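Local coordinates for DUF1254 domain-containing protein (Vibrio parahaemolyticus, PDB 3U07) that is of unknown function but carries both a DUF1254 and a DUF1214 family region and is probably exported by way of a signal peptide, at residues A123-R127 with P311-S315; M277-R281 with I421-E425; A280-G285 with G308-I312; K327-S331 with V403-Y409; P342-W348 with R413-D418. The protein carries 2 engineered substitutions. One frame throughout, in Å; residues are numbered along the deposited sequence.

Contact 1: residues A123-R127 with P311-S315; sequences AFSSR and PIEAS
R127 and E313 mark the closest approach of the two backbones, and even there the CA atoms stay 7.7 Å apart, a gap that side chains must span. Segment 123-127 leaves strand 120-125, an outermost strand of its sheet, and enters the short helix 126-129; S125 is the N-cap, its OG accepting from R127 N at 3.0 Å. Segment 311-315 passes through helical backbone angles at 311-313 and then leads into strand 315-319. The first segment belongs to the DUF1254 region and the second lies in or near the DUF1214 region, so the salt bridge links the two. R127 and E313 both reach into the gap; the arginine chain bends at chi3 (78°) and presents the NE side of the guanidinium to E313. The grip is side-on and two-pronged, NE to OE1 at 2.8 Å and NH2 to OE2 at 2.9 Å. Both oxygens lie near the guanidinium plane, yet the nitrogens meet the carboxylate from above, the two planes being 60° apart. I312 lays CG1 over one guanidinium face, toward its rim, with CD1 3.7 Å from R127 NH2. A water donates to both A123 O (2.7 Å) and E313 OE2 (3.0 Å).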
# COMPACT_ATOMS: atom_id res chain seq x y z
N ALA A 123 -1.40 8.35 7.49
CA ALA A 123 -2.42 7.31 7.50
C ALA A 123 -3.54 7.80 8.42
O ALA A 123 -3.62 7.40 9.58
CB ALA A 123 -1.85 5.99 8.02
N PHE A 124 -4.37 8.70 7.90
CA PHE A 124 -5.49 9.22 8.67
C PHE A 124 -6.65 8.27 8.42
O PHE A 124 -6.94 7.94 7.28
CB PHE A 124 -5.86 10.63 8.20
CG PHE A 124 -4.77 11.64 8.38
CD1 PHE A 124 -4.36 12.02 9.67
CD2 PHE A 124 -4.13 12.21 7.28
CE1 PHE A 124 -3.34 12.94 9.84
CE2 PHE A 124 -3.10 13.13 7.45
CZ PHE A 124 -2.70 13.51 8.73
N SER A 125 -7.30 7.83 9.49
CA SER A 125 -8.41 6.90 9.29
C SER A 125 -9.32 6.73 10.49
O SER A 125 -9.03 7.20 11.61
CB SER A 125 -7.88 5.53 8.89
OG SER A 125 -7.69 4.71 10.03
N SER A 126 -10.44 6.06 10.24
CA SER A 126 -11.45 5.75 11.23
C SER A 126 -10.85 5.00 12.41
O SER A 126 -11.29 5.14 13.55
CB SER A 126 -12.54 4.89 10.59
OG SER A 126 -11.97 3.75 9.96
N ARG A 127 -9.83 4.20 12.14
CA ARG A 127 -9.17 3.42 13.18
C ARG A 127 -8.69 4.31 14.32
O ARG A 127 -8.76 3.93 15.49
CB ARG A 127 -7.97 2.66 12.61
CG ARG A 127 -7.29 1.73 13.61
CD ARG A 127 -6.07 1.04 13.00
NE ARG A 127 -4.91 1.92 12.93
CZ ARG A 127 -4.09 2.15 13.95
NH1 ARG A 127 -4.30 1.58 15.13
NH2 ARG A 127 -3.05 2.97 13.79
N PRO A 311 1.42 -2.66 8.55
CA PRO A 311 0.56 -3.69 9.15
C PRO A 311 -0.44 -3.29 10.24
O PRO A 311 -1.46 -3.96 10.40
CB PRO A 311 1.57 -4.73 9.64
CG PRO A 311 2.81 -3.93 9.88
CD PRO A 311 2.84 -3.01 8.70
N ILE A 312 -0.18 -2.21 10.97
CA ILE A 312 -1.09 -1.78 12.02
C ILE A 312 -2.41 -1.27 11.44
O ILE A 312 -3.44 -1.27 12.11
CB ILE A 312 -0.45 -0.68 12.92
CG1 ILE A 312 -1.35 -0.41 14.14
CG2 ILE A 312 -0.25 0.60 12.11
CD1 ILE A 312 -0.71 0.50 15.18
N GLU A 313 -2.37 -0.84 10.18
CA GLU A 313 -3.58 -0.35 9.52
C GLU A 313 -4.25 -1.50 8.79
O GLU A 313 -5.47 -1.60 8.76
CB GLU A 313 -3.23 0.74 8.50
CG GLU A 313 -2.47 1.93 9.05
CD GLU A 313 -3.23 2.68 10.13
OE1 GLU A 313 -4.47 2.56 10.19
OE2 GLU A 313 -2.58 3.39 10.92
N ALA A 314 -3.43 -2.36 8.19
CA ALA A 314 -3.94 -3.51 7.44
C ALA A 314 -2.88 -4.59 7.31
O ALA A 314 -1.76 -4.34 6.89
CB ALA A 314 -4.41 -3.07 6.06
N SER A 315 -3.25 -5.81 7.70
CA SER A 315 -2.36 -6.95 7.59
C SER A 315 -3.11 -7.98 6.76
O SER A 315 -4.32 -7.86 6.57
CB SER A 315 -2.03 -7.53 8.96
OG SER A 315 -1.13 -6.69 9.67
O HOH W 1 -4.46 5.64 11.43

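Contact 2: residues M277-R281 with I421-E425; sequences MTDAR and IQSGE
S423 and R281 make the main side-chain packing between the end of helix 419-423 and the loop after helix 253-273: S423 CB sits over one face of the R281 guanidinium, 3.4 Å from NH2. Nearer its backbone, the arginine chain crosses Q422 at about a right angle, CD 3.7 Å from Q422 CB. The charged bonds are local to the loop. D279 takes the arginine side-on, OD1 receiving NE and OD2 receiving NH2 (2.9 Å), both nearly in the guanidinium plane; OD1 also accepts R281 N, which makes an Asx turn. D279 reaches this position with CG anti to its N (chi1 -170°). Across the contact, backbone CH groups meet carbonyls: D279 CA lies 3.1 Å from S423 O, and G424 CA, where the chain leaves the helix with positive phi, faces T278 O at 3.6 Å. Two waters add bridges, one between T278 OG1 and S423 O (2.7 Å from the latter), the other between R281 NH1 and Q422 OE1 (2.9 Å from the latter). Q422 NE2 turns instead to A417 O. With no direct hydrogen bond crossing, an internally paired aspartate-arginine unit rests on the helix end, and solvent supplies the polar links.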
# COMPACT_ATOMS: atom_id res chain seq x y z
N MSE A 277 11.30 -13.51 4.41
CA MSE A 277 10.66 -12.41 5.14
C MSE A 277 9.30 -12.78 5.72
O MSE A 277 8.39 -13.14 4.99
CB MSE A 277 10.51 -11.19 4.24
CG MSE A 277 11.06 -9.94 4.87
SE MSE A 277 12.94 -9.73 4.55
CE MSE A 277 13.71 -11.11 5.66
N THR A 278 9.16 -12.65 7.04
CA THR A 278 7.90 -13.00 7.71
C THR A 278 7.24 -11.88 8.53
O THR A 278 6.03 -11.92 8.75
CB THR A 278 8.11 -14.20 8.65
OG1 THR A 278 8.91 -13.81 9.76
CG2 THR A 278 8.81 -15.33 7.91
N ASP A 279 8.02 -10.90 8.98
CA ASP A 279 7.49 -9.81 9.79
C ASP A 279 7.21 -8.53 8.98
O ASP A 279 8.12 -7.74 8.73
CB ASP A 279 8.46 -9.49 10.92
CG ASP A 279 7.87 -8.54 11.94
OD1 ASP A 279 6.94 -7.79 11.57
OD2 ASP A 279 8.34 -8.54 13.09
N ALA A 280 5.95 -8.32 8.62
CA ALA A 280 5.55 -7.16 7.83
C ALA A 280 5.97 -5.81 8.42
O ALA A 280 6.18 -4.85 7.69
CB ALA A 280 4.03 -7.18 7.61
N ARG A 281 6.09 -5.74 9.74
CA ARG A 281 6.47 -4.50 10.39
C ARG A 281 7.88 -4.03 10.01
O ARG A 281 8.24 -2.87 10.22
CB ARG A 281 6.38 -4.66 11.91
CG ARG A 281 4.99 -5.05 12.41
CD ARG A 281 5.04 -5.34 13.90
NE ARG A 281 6.00 -6.39 14.21
CZ ARG A 281 6.35 -6.73 15.45
NH1 ARG A 281 5.81 -6.11 16.49
NH2 ARG A 281 7.24 -7.70 15.65
N ILE A 421 -0.58 -10.53 14.86
CA ILE A 421 -1.00 -10.58 13.47
C ILE A 421 -0.01 -9.77 12.61
O ILE A 421 0.39 -10.20 11.53
CB ILE A 421 -2.42 -9.99 13.29
CG1 ILE A 421 -3.45 -10.97 13.89
CG2 ILE A 421 -2.69 -9.72 11.82
CD1 ILE A 421 -4.87 -10.41 13.96
N GLN A 422 0.38 -8.60 13.12
CA GLN A 422 1.31 -7.71 12.43
C GLN A 422 2.68 -8.32 12.17
O GLN A 422 3.25 -8.15 11.10
CB GLN A 422 1.52 -6.44 13.24
CG GLN A 422 0.34 -5.48 13.32
CD GLN A 422 0.62 -4.33 14.26
OE1 GLN A 422 1.68 -3.70 14.20
NE2 GLN A 422 -0.32 -4.05 15.15
N SER A 423 3.20 -9.03 13.16
CA SER A 423 4.52 -9.64 13.09
C SER A 423 4.64 -10.90 12.25
O SER A 423 5.74 -11.33 11.91
CB SER A 423 5.02 -9.94 14.50
OG SER A 423 4.26 -10.99 15.07
N GLY A 424 3.50 -11.51 11.94
CA GLY A 424 3.53 -12.74 11.17
C GLY A 424 3.36 -13.96 12.07
O GLY A 424 3.24 -15.08 11.58
N GLU A 425 3.34 -13.74 13.38
CA GLU A 425 3.19 -14.84 14.33
C GLU A 425 1.84 -15.54 14.13
O GLU A 425 1.80 -16.74 13.86
CB GLU A 425 3.30 -14.30 15.77
CG GLU A 425 3.32 -15.38 16.84
CD GLU A 425 3.58 -14.82 18.23
OE1 GLU A 425 2.94 -13.80 18.59
OE2 GLU A 425 4.40 -15.39 18.97
O HOH W 2 7.60 -13.30 11.92
O HOH W 3 3.46 -4.23 16.41

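Contact 3: residues A280-G285 with G308-I312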
# COMPACT_ATOMS: atom_id res chain seq x y z
N ALA A 280 5.95 -8.32 8.62
CA ALA A 280 5.55 -7.16 7.83
C ALA A 280 5.97 -5.81 8.42
O ALA A 280 6.18 -4.85 7.69
CB ALA A 280 4.03 -7.18 7.61
N ARG A 281 6.09 -5.74 9.74
CA ARG A 281 6.47 -4.50 10.39
C ARG A 281 7.88 -4.03 10.01
O ARG A 281 8.24 -2.87 10.22
CB ARG A 281 6.38 -4.66 11.91
CG ARG A 281 4.99 -5.05 12.41
CD ARG A 281 5.04 -5.34 13.90
NE ARG A 281 6.00 -6.39 14.21
CZ ARG A 281 6.35 -6.73 15.45
NH1 ARG A 281 5.81 -6.11 16.49
NH2 ARG A 281 7.24 -7.70 15.65
N THR A 282 8.68 -4.93 9.45
CA THR A 282 10.03 -4.59 9.05
C THR A 282 10.07 -4.22 7.58
O THR A 282 11.10 -3.75 7.09
CB THR A 282 11.01 -5.76 9.25
OG1 THR A 282 10.66 -6.83 8.37
CG2 THR A 282 10.97 -6.27 10.69
N LEU A 283 8.95 -4.43 6.89
CA LEU A 283 8.86 -4.18 5.45
C LEU A 283 8.08 -2.96 5.02
O LEU A 283 8.38 -2.36 3.98
CB LEU A 283 8.23 -5.39 4.77
CG LEU A 283 8.83 -6.76 5.08
CD1 LEU A 283 7.96 -7.85 4.48
CD2 LEU A 283 10.24 -6.82 4.54
N LEU A 284 7.05 -2.63 5.78
CA LEU A 284 6.19 -1.50 5.46
C LEU A 284 6.05 -0.61 6.68
O LEU A 284 5.65 -1.07 7.75
CB LEU A 284 4.82 -2.02 5.02
CG LEU A 284 4.83 -2.97 3.81
CD1 LEU A 284 3.45 -3.56 3.60
CD2 LEU A 284 5.27 -2.20 2.56
N GLY A 285 6.38 0.66 6.52
CA GLY A 285 6.29 1.57 7.65
C GLY A 285 6.58 3.02 7.31
O GLY A 285 6.50 3.44 6.15
N GLY A 308 2.16 -0.91 -0.09
CA GLY A 308 1.36 -1.51 0.96
C GLY A 308 1.27 -0.70 2.24
O GLY A 308 2.19 0.03 2.60
N LEU A 309 0.13 -0.83 2.91
CA LEU A 309 -0.12 -0.14 4.17
C LEU A 309 0.70 -0.77 5.30
O LEU A 309 1.02 -1.95 5.25
CB LEU A 309 -1.59 -0.26 4.56
CG LEU A 309 -2.63 0.70 3.99
CD1 LEU A 309 -4.03 0.15 4.24
CD2 LEU A 309 -2.48 2.07 4.64
N PRO A 310 1.07 0.04 6.31
CA PRO A 310 1.84 -0.51 7.43
C PRO A 310 0.89 -1.54 8.05
O PRO A 310 -0.32 -1.33 8.09
CB PRO A 310 2.05 0.71 8.32
CG PRO A 310 2.15 1.84 7.31
CD PRO A 310 1.01 1.51 6.37
N PRO A 311 1.42 -2.66 8.55
CA PRO A 311 0.56 -3.69 9.15
C PRO A 311 -0.44 -3.29 10.24
O PRO A 311 -1.46 -3.96 10.40
CB PRO A 311 1.57 -4.73 9.64
CG PRO A 311 2.81 -3.93 9.88
CD PRO A 311 2.84 -3.01 8.70
N ILE A 312 -0.18 -2.21 10.97
CA ILE A 312 -1.09 -1.78 12.02
C ILE A 312 -2.41 -1.27 11.44
O ILE A 312 -3.44 -1.27 12.11
CB ILE A 312 -0.45 -0.68 12.92
CG1 ILE A 312 -1.35 -0.41 14.14
CG2 ILE A 312 -0.25 0.60 12.11
CD1 ILE A 312 -0.71 0.50 15.18
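P311 turns the rim of its puckered pyrrolidine ring toward the turn at 280-284, and its three outer carbons each meet a different neighbour. CG comes 3.5 Å from R281 CG, the two side chains crossing at about a right angle; CB lies 4.0 Å from A280 CB; and CD is 3.5 Å from L284 O. P310, the preceding ring, reaches G285 CA with its own CG at 4.2 Å. The turn itself is closed by A280 O, which accepts from both L283 N (2.9 Å) and L284 N (3.1 Å). L284 then leans over segment 308-312: with CG anti to its carbonyl carbon (chi1 -58°), the branch ends fall beside the backbone of 308-309, CD1 3.3 Å from L309 O and CD2 3.8 Å from G308 O. The contact joins the loop before helix 287-290 to the one between helix 295-305 and strand 315-319. P311 also touches Q422 of helix 419-423, while L309 packs on I110 and H112 of strand 109-115. No hydrogen bond crosses between the segments; proline rings and leucine methyls against carbonyls and alkyl groups make the junction one of shape rather than of polar pairing.

Contact 4: residues K327-S331 with V403-Y409; sequences KLDGS and VPEKPFY
F408, L328 and G330 give up the most surface here. L328 crosses the F408 ring at about a right angle and sets its CB almost over the ring centre, 3.7 Å from the centroid and 13° off the normal, a CH-pi contact. V403 CG2 lies on the opposite face, toward the rim, so the ring is sandwiched; its CG stands between the backbone N and carbonyl carbon (chi1 67°), which carries the ring back across to the 327-331 loop. G330 N stands at the edge, in the ring plane, 3.4 Å from CE2. The same nitrogen donates to K406 O at 3.2 Å, while G330 CA packs against V403 CG1 at 3.5 Å. Together with F408 N to L328 O (3.1 Å), this bond makes a single bridge of D329 with P407, next to the start of strand 408-417. L328 O also accepts from K327 NZ, whose charge is met by D320. D329 lies alongside the P407 ring, pointing the same way; its OD1 takes S331 N (3.0 Å), an Asx turn, and S331 OG (2.6 Å) as well, both from the same face. D329 and S331 thus pair with each other while K327 is held by D320, so across the contact two backbone bonds and a buried, doubly covered phenylalanine join the loop to the sheet of strands 408-417 and 347-354.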
# COMPACT_ATOMS: atom_id res chain seq x y z
N LYS A 327 -4.01 -28.67 -2.96
CA LYS A 327 -4.37 -27.37 -3.51
C LYS A 327 -5.86 -27.13 -3.35
O LYS A 327 -6.67 -28.03 -3.60
CB LYS A 327 -4.01 -27.32 -5.00
CG LYS A 327 -4.37 -26.01 -5.68
CD LYS A 327 -3.38 -24.92 -5.29
CE LYS A 327 -3.90 -23.56 -5.72
NZ LYS A 327 -5.12 -23.18 -4.96
N LEU A 328 -6.24 -25.93 -2.92
CA LEU A 328 -7.65 -25.59 -2.77
C LEU A 328 -8.26 -25.61 -4.17
O LEU A 328 -7.73 -24.97 -5.08
CB LEU A 328 -7.80 -24.19 -2.17
CG LEU A 328 -7.33 -24.05 -0.72
CD1 LEU A 328 -7.33 -22.59 -0.32
CD2 LEU A 328 -8.23 -24.89 0.19
N ASP A 329 -9.36 -26.33 -4.33
CA ASP A 329 -10.01 -26.46 -5.63
C ASP A 329 -11.48 -26.81 -5.44
O ASP A 329 -11.81 -27.92 -5.03
CB ASP A 329 -9.31 -27.58 -6.42
CG ASP A 329 -9.71 -27.62 -7.88
OD1 ASP A 329 -10.87 -27.27 -8.19
OD2 ASP A 329 -8.87 -28.02 -8.70
N GLY A 330 -12.37 -25.87 -5.76
CA GLY A 330 -13.79 -26.11 -5.59
C GLY A 330 -14.43 -27.20 -6.42
O GLY A 330 -15.56 -27.60 -6.14
N SER A 331 -13.74 -27.68 -7.44
CA SER A 331 -14.30 -28.74 -8.29
C SER A 331 -14.07 -30.11 -7.66
O SER A 331 -14.65 -31.11 -8.10
CB SER A 331 -13.66 -28.70 -9.68
OG SER A 331 -12.27 -28.99 -9.63
N VAL A 403 -17.37 -20.79 -3.70
CA VAL A 403 -16.01 -21.06 -4.13
C VAL A 403 -16.16 -21.61 -5.55
O VAL A 403 -17.10 -22.35 -5.83
CB VAL A 403 -15.35 -22.06 -3.15
CG1 VAL A 403 -14.68 -23.19 -3.88
CG2 VAL A 403 -14.35 -21.30 -2.27
N PRO A 404 -15.26 -21.23 -6.47
CA PRO A 404 -15.32 -21.69 -7.86
C PRO A 404 -14.94 -23.14 -8.13
O PRO A 404 -14.27 -23.78 -7.33
CB PRO A 404 -14.39 -20.72 -8.57
CG PRO A 404 -13.30 -20.55 -7.56
CD PRO A 404 -14.07 -20.39 -6.25
N GLU A 405 -15.39 -23.63 -9.29
CA GLU A 405 -15.12 -25.00 -9.74
C GLU A 405 -13.71 -25.07 -10.33
O GLU A 405 -13.51 -25.64 -11.41
CB GLU A 405 -16.12 -25.41 -10.82
CG GLU A 405 -17.57 -25.39 -10.37
CD GLU A 405 -18.11 -26.78 -10.08
OE1 GLU A 405 -17.56 -27.46 -9.19
OE2 GLU A 405 -19.09 -27.18 -10.74
N LYS A 406 -12.74 -24.50 -9.63
CA LYS A 406 -11.35 -24.49 -10.08
C LYS A 406 -10.43 -24.17 -8.92
O LYS A 406 -10.89 -23.90 -7.81
CB LYS A 406 -11.18 -23.44 -11.18
CG LYS A 406 -11.69 -22.06 -10.81
CD LYS A 406 -11.12 -20.98 -11.73
CE LYS A 406 -11.72 -19.62 -11.42
NZ LYS A 406 -11.15 -18.55 -12.29
N PRO A 407 -9.11 -24.22 -9.14
CA PRO A 407 -8.20 -23.90 -8.03
C PRO A 407 -8.45 -22.46 -7.59
O PRO A 407 -8.64 -21.57 -8.42
CB PRO A 407 -6.82 -24.09 -8.66
CG PRO A 407 -7.06 -25.20 -9.64
CD PRO A 407 -8.36 -24.77 -10.29
N PHE A 408 -8.46 -22.24 -6.28
CA PHE A 408 -8.69 -20.91 -5.73
C PHE A 408 -7.82 -20.70 -4.51
O PHE A 408 -7.21 -21.64 -4.00
CB PHE A 408 -10.16 -20.76 -5.33
CG PHE A 408 -10.57 -21.64 -4.17
CD1 PHE A 408 -10.47 -21.18 -2.86
CD2 PHE A 408 -11.06 -22.93 -4.39
CE1 PHE A 408 -10.85 -21.98 -1.78
CE2 PHE A 408 -11.45 -23.74 -3.32
CZ PHE A 408 -11.34 -23.27 -2.01
N TYR A 409 -7.72 -19.45 -4.07
CA TYR A 409 -6.98 -19.15 -2.86
C TYR A 409 -7.82 -18.16 -2.07
O TYR A 409 -8.70 -17.50 -2.62
CB TYR A 409 -5.59 -18.58 -3.15
CG TYR A 409 -5.54 -17.32 -3.98
CD1 TYR A 409 -5.58 -17.38 -5.37
CD2 TYR A 409 -5.41 -16.07 -3.37
CE1 TYR A 409 -5.49 -16.22 -6.14
CE2 TYR A 409 -5.32 -14.90 -4.13
CZ TYR A 409 -5.36 -14.99 -5.52
OH TYR A 409 -5.27 -13.85 -6.28

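Contact 5: residues P342-W348 with R413-D418; sequences PNVSEFW and RFYGAD
Y415 O is gripped by two successive backbone nitrogens, E346 N at 3.1 Å and F347 N through a weak 3.4 Å bond: a classic beta bulge. On one side of it S345 N donates to G416 O at 2.8 Å; on the other Y415 N meets F347 O at 3.0 Å. The bulge shifts the register by one residue where both antiparallel segments, leading into strand 347-354 and out of strand 408-417, turn a corner. F347 and Y415 form an offset stack on one face, centroids 4.1 Å apart and planes at 16°, with F347 CZ over the rim of the tyrosine ring; Y415 OH goes on to bond D81, and Y108 abuts both rings. The other face carries V344, W348, F414 and A417. There the F414 ring is met at its edge, in plane, by P342 CB (3.6 Å from CE2) and V344 CG1. Beside V344, N343 ND2 donates to D418 OD2 at 3.2 Å, coming from above the carboxylate plane, and a water joins ND2 to OD1. D418 OD1 caps I421 N at the start of the next helix. The bulge lets both segments turn a corner while Y415 O and G416 O still receive N-H groups, and the F347-Y415 stack lies alongside on one face.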
# COMPACT_ATOMS: atom_id res chain seq x y z
N PRO A 342 -10.36 -12.96 15.04
CA PRO A 342 -8.97 -12.49 15.02
C PRO A 342 -8.92 -11.23 15.89
O PRO A 342 -9.92 -10.52 16.00
CB PRO A 342 -8.75 -12.14 13.54
CG PRO A 342 -9.72 -13.04 12.83
CD PRO A 342 -10.94 -12.92 13.69
N ASN A 343 -7.78 -10.94 16.52
CA ASN A 343 -7.70 -9.74 17.35
C ASN A 343 -7.51 -8.47 16.52
O ASN A 343 -6.38 -8.02 16.30
CB ASN A 343 -6.55 -9.86 18.36
CG ASN A 343 -6.78 -10.97 19.37
OD1 ASN A 343 -7.90 -11.19 19.84
ND2 ASN A 343 -5.71 -11.67 19.73
N VAL A 344 -8.62 -7.90 16.04
CA VAL A 344 -8.57 -6.66 15.26
C VAL A 344 -9.48 -5.62 15.89
O VAL A 344 -10.53 -5.95 16.45
CB VAL A 344 -9.01 -6.87 13.80
CG1 VAL A 344 -8.17 -7.94 13.14
CG2 VAL A 344 -10.48 -7.22 13.74
N SER A 345 -9.09 -4.35 15.80
CA SER A 345 -9.88 -3.29 16.40
C SER A 345 -11.00 -2.83 15.47
O SER A 345 -12.04 -2.36 15.93
CB SER A 345 -9.00 -2.08 16.74
OG SER A 345 -8.58 -1.40 15.56
N GLU A 346 -10.79 -2.98 14.17
CA GLU A 346 -11.79 -2.54 13.21
C GLU A 346 -12.64 -3.66 12.64
O GLU A 346 -13.82 -3.78 12.97
CB GLU A 346 -11.11 -1.76 12.09
CG GLU A 346 -10.19 -0.66 12.59
CD GLU A 346 -10.84 0.18 13.68
OE1 GLU A 346 -11.87 0.83 13.40
OE2 GLU A 346 -10.32 0.18 14.81
N PHE A 347 -12.06 -4.47 11.76
CA PHE A 347 -12.81 -5.58 11.18
C PHE A 347 -11.90 -6.51 10.39
O PHE A 347 -10.73 -6.21 10.19
CB PHE A 347 -13.93 -5.05 10.26
CG PHE A 347 -13.44 -4.51 8.94
CD1 PHE A 347 -13.46 -5.31 7.80
CD2 PHE A 347 -13.02 -3.18 8.82
CE1 PHE A 347 -13.06 -4.80 6.55
CE2 PHE A 347 -12.61 -2.66 7.59
CZ PHE A 347 -12.64 -3.47 6.45
N TRP A 348 -12.44 -7.64 9.96
CA TRP A 348 -11.66 -8.59 9.17
C TRP A 348 -12.53 -9.22 8.09
O TRP A 348 -13.75 -9.08 8.10
CB TRP A 348 -11.05 -9.67 10.07
CG TRP A 348 -12.03 -10.40 10.92
CD1 TRP A 348 -12.36 -10.12 12.21
CD2 TRP A 348 -12.82 -11.54 10.53
NE1 TRP A 348 -13.30 -11.02 12.66
CE2 TRP A 348 -13.60 -11.90 11.65
CE3 TRP A 348 -12.93 -12.29 9.35
CZ2 TRP A 348 -14.49 -12.97 11.63
CZ3 TRP A 348 -13.82 -13.36 9.33
CH2 TRP A 348 -14.59 -13.69 10.46
N ARG A 413 -7.99 -10.52 5.47
CA ARG A 413 -7.51 -9.17 5.75
C ARG A 413 -7.85 -8.74 7.17
O ARG A 413 -8.94 -9.03 7.68
CB ARG A 413 -8.09 -8.19 4.72
CG ARG A 413 -7.57 -8.44 3.31
CD ARG A 413 -8.08 -7.41 2.32
NE ARG A 413 -7.39 -7.52 1.03
CZ ARG A 413 -7.80 -8.28 0.01
NH1 ARG A 413 -8.90 -9.00 0.12
NH2 ARG A 413 -7.10 -8.31 -1.11
N PHE A 414 -6.91 -8.06 7.81
CA PHE A 414 -7.10 -7.60 9.18
C PHE A 414 -6.85 -6.10 9.27
O PHE A 414 -5.78 -5.60 8.92
CB PHE A 414 -6.12 -8.33 10.12
CG PHE A 414 -6.07 -9.82 9.91
CD1 PHE A 414 -5.35 -10.36 8.85
CD2 PHE A 414 -6.72 -10.69 10.79
CE1 PHE A 414 -5.27 -11.74 8.66
CE2 PHE A 414 -6.65 -12.08 10.62
CZ PHE A 414 -5.92 -12.61 9.55
N TYR A 415 -7.86 -5.38 9.75
CA TYR A 415 -7.78 -3.93 9.89
C TYR A 415 -7.74 -3.58 11.37
O TYR A 415 -8.71 -3.79 12.09
CB TYR A 415 -8.99 -3.29 9.22
CG TYR A 415 -9.09 -3.61 7.75
CD1 TYR A 415 -8.48 -2.80 6.80
CD2 TYR A 415 -9.75 -4.75 7.31
CE1 TYR A 415 -8.53 -3.11 5.44
CE2 TYR A 415 -9.81 -5.08 5.96
CZ TYR A 415 -9.20 -4.26 5.03
OH TYR A 415 -9.25 -4.59 3.70
N GLY A 416 -6.61 -3.05 11.82
CA GLY A 416 -6.45 -2.70 13.22
C GLY A 416 -6.00 -3.92 14.00
O GLY A 416 -6.38 -4.11 15.16
N ALA A 417 -5.19 -4.74 13.36
CA ALA A 417 -4.67 -5.97 13.95
C ALA A 417 -3.70 -5.73 15.10
O ALA A 417 -3.04 -4.69 15.15
CB ALA A 417 -3.99 -6.81 12.88
N ASP A 418 -3.61 -6.70 16.01
CA ASP A 418 -2.69 -6.60 17.14
C ASP A 418 -1.28 -7.01 16.71
O ASP A 418 -1.07 -7.36 15.55
CB ASP A 418 -3.19 -7.45 18.33
CG ASP A 418 -3.06 -8.96 18.10
OD1 ASP A 418 -2.75 -9.40 16.97
OD2 ASP A 418 -3.28 -9.71 19.07
O HOH W 4 -3.43 -12.23 17.42

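How the contacts relate
Contacts 1, 2, 3 and 5 form one cluster, while contact 4 stands apart, its centre about 26 Å from that of contact 5, although both use strand 408-417. P311 is the common joint of the cluster: it belongs to contacts 1 and 3 and touches Q422 of contact 2. Contacts 2 and 3, centres about 8 Å apart, share A280 and R281. Contact 1 meets contact 5 through a probable hydrogen bond from S315 N to F414 O (2.8 Å), and R127 also packs on E346. D418 and Q422, the latter bonded to A417 O, tie the end of strand 408-417 to helix 419-423. No active site or ligand is known to which the cluster could be referred.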